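Local atomic coordinates of uncharacterized protein DUF849 with a TIM barrel fold (Burkholderia xenovorans LB400, PDB entry 3E49), a protein that probably cleaves beta-keto acids such as 3-keto-5-aminohexanoate, using a zinc ion bound at the mouth of a TIM barrel. Residues Y174-S177 with H178-L182; R218-A221 with D222-G226; E296-M300 with L301-G305. All blocks are in the same frame, centred on the assembly; numbering follows the deposited sequence.

Contact 1: residues Y174-S177 with H178-L182; sequences YDTS and HLYNL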
loop_
_atom_site.group_PDB
_atom_site.type_symbol
_atom_site.label_atom_id
_atom_site.label_comp_id
_atom_site.label_asym_id
_atom_site.label_seq_id
_atom_site.Cartn_x
_atom_site.Cartn_y
_atom_site.Cartn_z
ATOM N N TYR A 174 14.558 -7.054 -9.453
ATOM C CA TYR A 174 14.186 -5.790 -10.099
ATOM C C TYR A 174 12.703 -5.488 -10.177
ATOM O O TYR A 174 12.309 -4.430 -10.710
ATOM C CB TYR A 174 14.729 -5.781 -11.530
ATOM C CG TYR A 174 16.229 -5.858 -11.622
ATOM C CD1 TYR A 174 16.903 -7.057 -11.411
ATOM C CD2 TYR A 174 16.968 -4.738 -11.956
ATOM C CE1 TYR A 174 18.297 -7.128 -11.522
ATOM C CE2 TYR A 174 18.345 -4.798 -12.083
ATOM C CZ TYR A 174 19.001 -6.003 -11.855
ATOM O OH TYR A 174 20.359 -6.016 -11.987
ATOM N N ASP A 175 11.872 -6.396 -9.693
ATOM C CA ASP A 175 10.431 -6.196 -9.717
ATOM C C ASP A 175 9.750 -7.241 -8.851
ATOM O O ASP A 175 10.402 -8.174 -8.388
ATOM C CB ASP A 175 9.892 -6.260 -11.129
ATOM C CG ASP A 175 8.599 -5.441 -11.296
ATOM O OD1 ASP A 175 8.009 -4.962 -10.282
ATOM O OD2 ASP A 175 8.180 -5.264 -12.434
ATOM N N THR A 176 8.432 -7.130 -8.677
ATOM C CA THR A 176 7.675 -8.055 -7.828
ATOM C C THR A 176 7.833 -9.491 -8.302
ATOM O O THR A 176 8.034 -10.427 -7.483
ATOM C CB THR A 176 6.189 -7.773 -7.876
ATOM O OG1 THR A 176 5.933 -6.385 -8.229
ATOM C CG2 THR A 176 5.506 -8.190 -6.530
ATOM N N SER A 177 7.806 -9.683 -9.629
ATOM C CA SER A 177 7.892 -11.025 -10.220
ATOM C C SER A 177 9.145 -11.720 -9.759
ATOM O O SER A 177 9.124 -12.938 -9.570
ATOM C CB SER A 177 7.844 -10.986 -11.740
ATOM O OG SER A 177 8.909 -10.251 -12.247
ATOM N N HIS A 178 10.214 -10.952 -9.527
ATOM C CA HIS A 178 11.500 -11.548 -9.069
ATOM C C HIS A 178 11.449 -12.126 -7.674
ATOM O O HIS A 178 12.146 -13.148 -7.387
ATOM C CB HIS A 178 12.625 -10.543 -9.194
ATOM C CG HIS A 178 13.022 -10.254 -10.617
ATOM N ND1 HIS A 178 14.168 -9.566 -10.946
ATOM C CD2 HIS A 178 12.426 -10.575 -11.791
ATOM C CE1 HIS A 178 14.264 -9.481 -12.256
ATOM N NE2 HIS A 178 13.216 -10.073 -12.791
ATOM N N LEU A 179 10.702 -11.475 -6.785
ATOM C CA LEU A 179 10.497 -11.969 -5.431
ATOM C C LEU A 179 9.672 -13.234 -5.479
ATOM O O LEU A 179 9.937 -14.189 -4.778
ATOM C CB LEU A 179 9.825 -10.924 -4.554
ATOM C CG LEU A 179 10.583 -9.617 -4.334
ATOM C CD1 LEU A 179 9.629 -8.624 -3.585
ATOM C CD2 LEU A 179 11.924 -9.866 -3.595
ATOM N N TYR A 180 8.643 -13.235 -6.310
ATOM C CA TYR A 180 7.857 -14.444 -6.512
ATOM C C TYR A 180 8.681 -15.568 -7.157
ATOM O O TYR A 180 8.529 -16.750 -6.805
ATOM C CB TYR A 180 6.628 -14.133 -7.310
ATOM C CG TYR A 180 5.498 -13.565 -6.492
ATOM C CD1 TYR A 180 4.716 -14.395 -5.674
ATOM C CD2 TYR A 180 5.124 -12.212 -6.609
ATOM C CE1 TYR A 180 3.639 -13.886 -4.954
ATOM C CE2 TYR A 180 4.044 -11.712 -5.896
ATOM C CZ TYR A 180 3.290 -12.556 -5.097
ATOM O OH TYR A 180 2.229 -12.034 -4.410
ATOM N N ASN A 181 9.590 -15.208 -8.057
ATOM C CA ASN A 181 10.417 -16.237 -8.702
ATOM C C ASN A 181 11.333 -16.827 -7.615
ATOM O O ASN A 181 11.478 -18.039 -7.550
ATOM C CB ASN A 181 11.252 -15.686 -9.849
ATOM C CG ASN A 181 10.446 -15.277 -11.029
ATOM O OD1 ASN A 181 9.299 -15.636 -11.166
ATOM N ND2 ASN A 181 11.084 -14.564 -11.943
ATOM N N LEU A 182 11.878 -15.992 -6.720
ATOM C CA LEU A 182 12.724 -16.498 -5.634
ATOM C C LEU A 182 11.904 -17.399 -4.734
ATOM O O LEU A 182 12.400 -18.445 -4.312
ATOM C CB LEU A 182 13.357 -15.368 -4.811
ATOM C CG LEU A 182 14.263 -15.681 -3.618
ATOM C CD1 LEU A 182 15.429 -16.557 -3.991
ATOM C CD2 LEU A 182 14.729 -14.355 -2.984
#
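Asn-181 N bonds Ser-177 O at 2.8 Å, and Tyr-180 N bonds Thr-176 O at 3.1 Å, nearly straight at 168°; both are backbone bonds along helix 176-187. Thr-176 O also receives a weak bond from Leu-179 N. One residue earlier, Asp-175 O accepts His-178 N from above the carbonyl plane, a bent bond of 3.0 Å. The carboxylate of Asp-175 turns away from the next turn: its OD1 meets Thr-176 N at 2.7 Å, and OD1 and OD2 also bond Thr-176 OG1 and Ser-177 N of the second subunit. With CG anti to its carbonyl carbon (chi1 -71°), His-178 swings its ring back to Tyr-174, ND1 standing 2.9 Å from Tyr-174 N. The two rings meet rim to rim, planes 80° apart, with CE1 of His-178 3.7 Å from Tyr-174 CD1. Further along, Thr-176 CG2 lies beside Tyr-180 CE2 at 3.9 Å, the two side chains pointing the same way, while Tyr-180 OH bonds Asp-213 of the second subunit. This is the turn from strand into helix of a beta-alpha-beta unit, at the zinc-site end of a TIM barrel.

Contact 2: residues R218-A221 with D222-G226; sequences RRTA and DRLFG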
loop_
_atom_site.group_PDB
_atom_site.type_symbol
_atom_site.label_atom_id
_atom_site.label_comp_id
_atom_site.label_asym_id
_atom_site.label_seq_id
_atom_site.Cartn_x
_atom_site.Cartn_y
_atom_site.Cartn_z
ATOM N N ARG A 218 9.006 -4.377 -0.176
ATOM C CA ARG A 218 9.168 -4.868 1.207
ATOM C C ARG A 218 7.981 -5.699 1.672
ATOM O O ARG A 218 8.117 -6.723 2.319
ATOM C CB ARG A 218 9.317 -3.719 2.182
ATOM C CG ARG A 218 9.626 -4.255 3.567
ATOM C CD ARG A 218 9.311 -3.271 4.637
ATOM N NE ARG A 218 9.583 -3.936 5.893
ATOM C CZ ARG A 218 9.669 -3.351 7.079
ATOM N NH1 ARG A 218 9.523 -2.055 7.215
ATOM N NH2 ARG A 218 9.945 -4.094 8.143
ATOM N N ARG A 219 6.773 -5.226 1.399
ATOM C CA ARG A 219 5.563 -5.927 1.807
ATOM C C ARG A 219 5.518 -7.323 1.190
ATOM O O ARG A 219 5.137 -8.306 1.862
ATOM C CB ARG A 219 4.402 -5.033 1.232
ATOM C CG ARG A 219 3.031 -5.351 1.399
ATOM C CD ARG A 219 2.274 -4.386 0.475
ATOM N NE ARG A 219 2.442 -2.999 0.891
ATOM C CZ ARG A 219 2.431 -1.957 0.048
ATOM N NH1 ARG A 219 2.359 -2.148 -1.251
ATOM N NH2 ARG A 219 2.585 -0.732 0.509
ATOM N N THR A 220 5.967 -7.435 -0.064
ATOM C CA THR A 220 5.906 -8.689 -0.813
ATOM C C THR A 220 6.891 -9.636 -0.168
ATOM O O THR A 220 6.532 -10.760 0.127
ATOM C CB THR A 220 6.282 -8.518 -2.197
ATOM O OG1 THR A 220 5.288 -7.618 -2.783
ATOM C CG2 THR A 220 6.245 -9.835 -2.995
ATOM N N ALA A 221 8.080 -9.114 -0.044
ATOM C CA ALA A 221 9.196 -9.933 0.580
ATOM C C ALA A 221 8.798 -10.336 1.979
ATOM O O ALA A 221 9.011 -11.517 2.376
ATOM C CB ALA A 221 10.465 -9.150 0.550
ATOM N N ASP A 222 8.294 -9.403 2.780
ATOM C CA ASP A 222 7.903 -9.759 4.155
ATOM C C ASP A 222 6.907 -10.917 4.161
ATOM O O ASP A 222 7.004 -11.854 4.955
ATOM C CB ASP A 222 7.265 -8.588 4.896
ATOM C CG ASP A 222 8.252 -7.546 5.347
ATOM O OD1 ASP A 222 9.469 -7.807 5.321
ATOM O OD2 ASP A 222 7.817 -6.434 5.743
ATOM N N ARG A 223 5.944 -10.852 3.251
ATOM C CA ARG A 223 4.939 -11.890 3.167
ATOM C C ARG A 223 5.473 -13.223 2.659
ATOM O O ARG A 223 5.069 -14.273 3.161
ATOM C CB ARG A 223 3.805 -11.463 2.263
ATOM C CG ARG A 223 2.633 -12.423 2.359
ATOM C CD ARG A 223 1.448 -11.959 1.545
ATOM N NE ARG A 223 1.734 -11.979 0.126
ATOM C CZ ARG A 223 1.946 -10.911 -0.647
ATOM N NH1 ARG A 223 1.917 -9.661 -0.183
ATOM N NH2 ARG A 223 2.191 -11.115 -1.921
ATOM N N LEU A 224 6.386 -13.197 1.692
ATOM C CA LEU A 224 6.888 -14.417 1.097
ATOM C C LEU A 224 7.948 -15.094 1.943
ATOM O O LEU A 224 8.003 -16.311 2.000
ATOM C CB LEU A 224 7.451 -14.163 -0.311
ATOM C CG LEU A 224 6.463 -13.700 -1.373
ATOM C CD1 LEU A 224 7.186 -13.350 -2.651
ATOM C CD2 LEU A 224 5.408 -14.771 -1.618
ATOM N N PHE A 225 8.786 -14.302 2.568
ATOM C CA PHE A 225 9.958 -14.834 3.292
ATOM C C PHE A 225 9.959 -14.620 4.791
ATOM O O PHE A 225 10.770 -15.237 5.493
ATOM C CB PHE A 225 11.247 -14.225 2.704
ATOM C CG PHE A 225 11.320 -14.336 1.230
ATOM C CD1 PHE A 225 11.317 -15.572 0.631
ATOM C CD2 PHE A 225 11.340 -13.202 0.431
ATOM C CE1 PHE A 225 11.341 -15.693 -0.741
ATOM C CE2 PHE A 225 11.344 -13.323 -0.940
ATOM C CZ PHE A 225 11.355 -14.582 -1.523
ATOM N N GLY A 226 9.085 -13.757 5.299
ATOM C CA GLY A 226 9.020 -13.526 6.737
ATOM C C GLY A 226 10.376 -13.083 7.259
ATOM O O GLY A 226 11.035 -12.226 6.668
HETATM O O HOH W 1 2.504 -8.658 -2.890
#
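Asp-222 folds back over the preceding turn of helix 211-225 and meets Arg-218 twice. Its backbone N bonds Arg-218 O at 2.7 Å, and its carboxylate OD2 forms a salt bridge with Arg-218 NE at 3.1 Å. The latter is a weak hydrogen bond, bent to 120°; the guanidinium and carboxylate planes stand 76° apart. Arg-218 gets there with CG anti to the backbone N (chi1 -174°) and an extended chain, which lays CG and CD alongside OD2. Both groups have firmer partners: Arg-218 NH1 bonds Gln-250, and Asp-222 OD1 bonds Tyr-229 OH.

Ala-221 gives its O to Phe-225 N, and its CB lies 4.1 Å from Phe-225 CD2. Thr-220 O holds Leu-224 N in the carbonyl plane, and Thr-220 CG2 runs beside Leu-224 CD1 at 3.7 Å, both side chains pointing the same way. Its OG1 bonds His-216 O and also takes a hydrogen from a water 3.0 Å away; that water accepts from Arg-223 NH2 at 2.7 Å, linking the two side chains one turn apart.

Gly-226, with positive phi, is the first residue to leave the helical conformation. Arg-218 and Gly-226 also line the pocket holding 2-ethoxyethanol, probably from the crystallisation liquor. These are alpha-helical i to i+4 contacts, in the last turns of helix 211-225 between strands 195-201 and 229-235 of the TIM barrel.

Contact 3: residues E296-M300 with L301-G305; sequences EARTM and LGLKG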
loop_
_atom_site.group_PDB
_atom_site.type_symbol
_atom_site.label_atom_id
_atom_site.label_comp_id
_atom_site.label_asym_id
_atom_site.label_seq_id
_atom_site.Cartn_x
_atom_site.Cartn_y
_atom_site.Cartn_z
ATOM N N GLU A 296 30.454 -9.125 10.995
ATOM C CA GLU A 296 29.012 -9.037 11.298
ATOM C C GLU A 296 28.149 -9.383 10.098
ATOM O O GLU A 296 27.102 -10.024 10.236
ATOM C CB GLU A 296 28.667 -7.653 11.852
ATOM C CG GLU A 296 29.157 -7.456 13.278
ATOM C CD GLU A 296 29.155 -6.011 13.744
ATOM O OE1 GLU A 296 29.295 -5.052 12.931
ATOM O OE2 GLU A 296 29.025 -5.800 14.962
ATOM N N ALA A 297 28.532 -8.903 8.911
ATOM C CA ALA A 297 27.762 -9.193 7.685
ATOM C C ALA A 297 27.814 -10.695 7.390
ATOM O O ALA A 297 26.820 -11.311 7.026
ATOM C CB ALA A 297 28.284 -8.366 6.499
ATOM N N ARG A 298 28.967 -11.311 7.598
ATOM C CA ARG A 298 29.089 -12.747 7.388
ATOM C C ARG A 298 28.140 -13.553 8.261
ATOM O O ARG A 298 27.577 -14.557 7.800
ATOM C CB ARG A 298 30.537 -13.202 7.620
ATOM C CG ARG A 298 31.444 -12.827 6.480
ATOM C CD ARG A 298 32.862 -13.345 6.682
ATOM N NE ARG A 298 33.647 -13.085 5.474
ATOM C CZ ARG A 298 34.456 -12.042 5.307
ATOM N NH1 ARG A 298 34.668 -11.170 6.297
ATOM N NH2 ARG A 298 35.077 -11.886 4.142
ATOM N N THR A 299 27.974 -13.122 9.517
ATOM C CA THR A 299 27.066 -13.782 10.461
ATOM C C THR A 299 25.638 -13.550 10.001
ATOM O O THR A 299 24.860 -14.488 9.847
ATOM C CB THR A 299 27.239 -13.246 11.888
ATOM O OG1 THR A 299 28.594 -13.453 12.322
ATOM C CG2 THR A 299 26.310 -13.966 12.839
HETATM N N MSE A 300 25.314 -12.294 9.718
HETATM C CA MSE A 300 23.956 -11.962 9.265
HETATM C C MSE A 300 23.541 -12.722 7.995
HETATM O O MSE A 300 22.378 -13.147 7.853
HETATM C CB MSE A 300 23.845 -10.465 9.019
HETATM C CG MSE A 300 23.948 -9.651 10.294
HETATM SE SE MSE A 300 24.388 -7.801 10.084
HETATM C CE MSE A 300 22.629 -7.238 9.438
ATOM N N LEU A 301 24.492 -12.875 7.081
ATOM C CA LEU A 301 24.268 -13.523 5.785
ATOM C C LEU A 301 24.577 -15.026 5.682
ATOM O O LEU A 301 24.351 -15.623 4.634
ATOM C CB LEU A 301 25.020 -12.744 4.710
ATOM C CG LEU A 301 24.611 -11.274 4.494
ATOM C CD1 LEU A 301 25.487 -10.605 3.425
ATOM C CD2 LEU A 301 23.130 -11.182 4.134
ATOM N N GLY A 302 25.080 -15.626 6.774
ATOM C CA GLY A 302 25.436 -17.056 6.835
ATOM C C GLY A 302 26.565 -17.406 5.874
ATOM O O GLY A 302 26.520 -18.441 5.228
ATOM N N LEU A 303 27.579 -16.545 5.785
ATOM C CA LEU A 303 28.648 -16.710 4.798
ATOM C C LEU A 303 29.761 -17.696 5.256
ATOM O O LEU A 303 29.971 -17.891 6.448
ATOM C CB LEU A 303 29.221 -15.345 4.434
ATOM C CG LEU A 303 28.240 -14.369 3.732
ATOM C CD1 LEU A 303 29.027 -13.153 3.304
ATOM C CD2 LEU A 303 27.551 -15.021 2.550
ATOM N N LYS A 304 30.456 -18.296 4.282
ATOM C CA LYS A 304 31.447 -19.360 4.568
ATOM C C LYS A 304 32.817 -18.940 5.135
ATOM O O LYS A 304 33.538 -19.773 5.702
ATOM C CB LYS A 304 31.618 -20.241 3.342
ATOM C CG LYS A 304 32.272 -19.585 2.141
ATOM C CD LYS A 304 32.375 -20.576 0.987
ATOM C CE LYS A 304 32.817 -19.890 -0.276
ATOM N NZ LYS A 304 33.138 -20.841 -1.412
ATOM N N GLY A 305 33.182 -17.668 5.025
ATOM C CA GLY A 305 34.454 -17.205 5.569
ATOM C C GLY A 305 35.434 -16.803 4.483
ATOM O O GLY A 305 35.496 -17.447 3.423
#
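Leu-303 N bonds Arg-298 O at 2.8 Å, an almost straight bond (169°) lying in the carbonyl plane, and Gly-302 N stands 2.9 Å from the same oxygen. Just before it, Ala-297 O accepts Leu-301 N at 2.8 Å. Gly-302 N bonds Thr-299 O at 3.3 Å, a longer contact in which the donor sits well above the carbonyl plane. The positive phi of Gly-302 (64°) turns the chain out of the helix and brings Leu-303 back beside Arg-298; together with the bonds from Leu-303 N to Arg-298 O and from Gly-302 N to Thr-299 O, it completes a Schellman motif.

The side chains follow that reversal. Leu-303 directs its CB at the helix, where it packs 3.9 Å from Arg-298 CG, and its CD1 reaches the same methylene group; the two side chains cross at about a right angle. From there Arg-298 runs on, extended from CG to NE, until NE passes 4.2 Å from Gly-305 CA. Its charged end is held by Glu-108 in a salt bridge through NE and by Asp-80 O through NH1. Glu-108 OE1 also accepts Gly-305 N, tying the returning chain to the arginine that it passes. On another side of the helix end, Leu-301 tucks CB and CG over Ala-297 O, with CG at 3.4 Å.

Arg-298 and Leu-303 both rest on Val-82, and Leu-301 O is bonded by Arg-168, so the end of helix 294-301 and the chain after it lie by the N-terminal ends of strands 82-85 and 168-173.

Overall arrangement
Contacts 1 and 2 lie on successive barrel helices, 176-187 and 211-225, with centres 11 Å apart, and they touch. Leu-179 CD1 packs 3.6 Å from Thr-220 CB, its carbonyl O rests by Leu-224 and Phe-225, and Tyr-180 OH comes within 2.7 Å of Arg-223 NH2. Both also face the second subunit. Contact 3 stands apart, its centre 24 Å from that of contact 1 and 21 Å from that of contact 2, and no other chain of the assembly touches it. Contact 1 is nearest the metal: the Tyr-174 side chain is about 6 Å from the zinc held by His-50, His-52 and Glu-259. Contact 2 instead borders the 2-ethoxyethanol pocket, about 3 Å from the Arg-218 side chain.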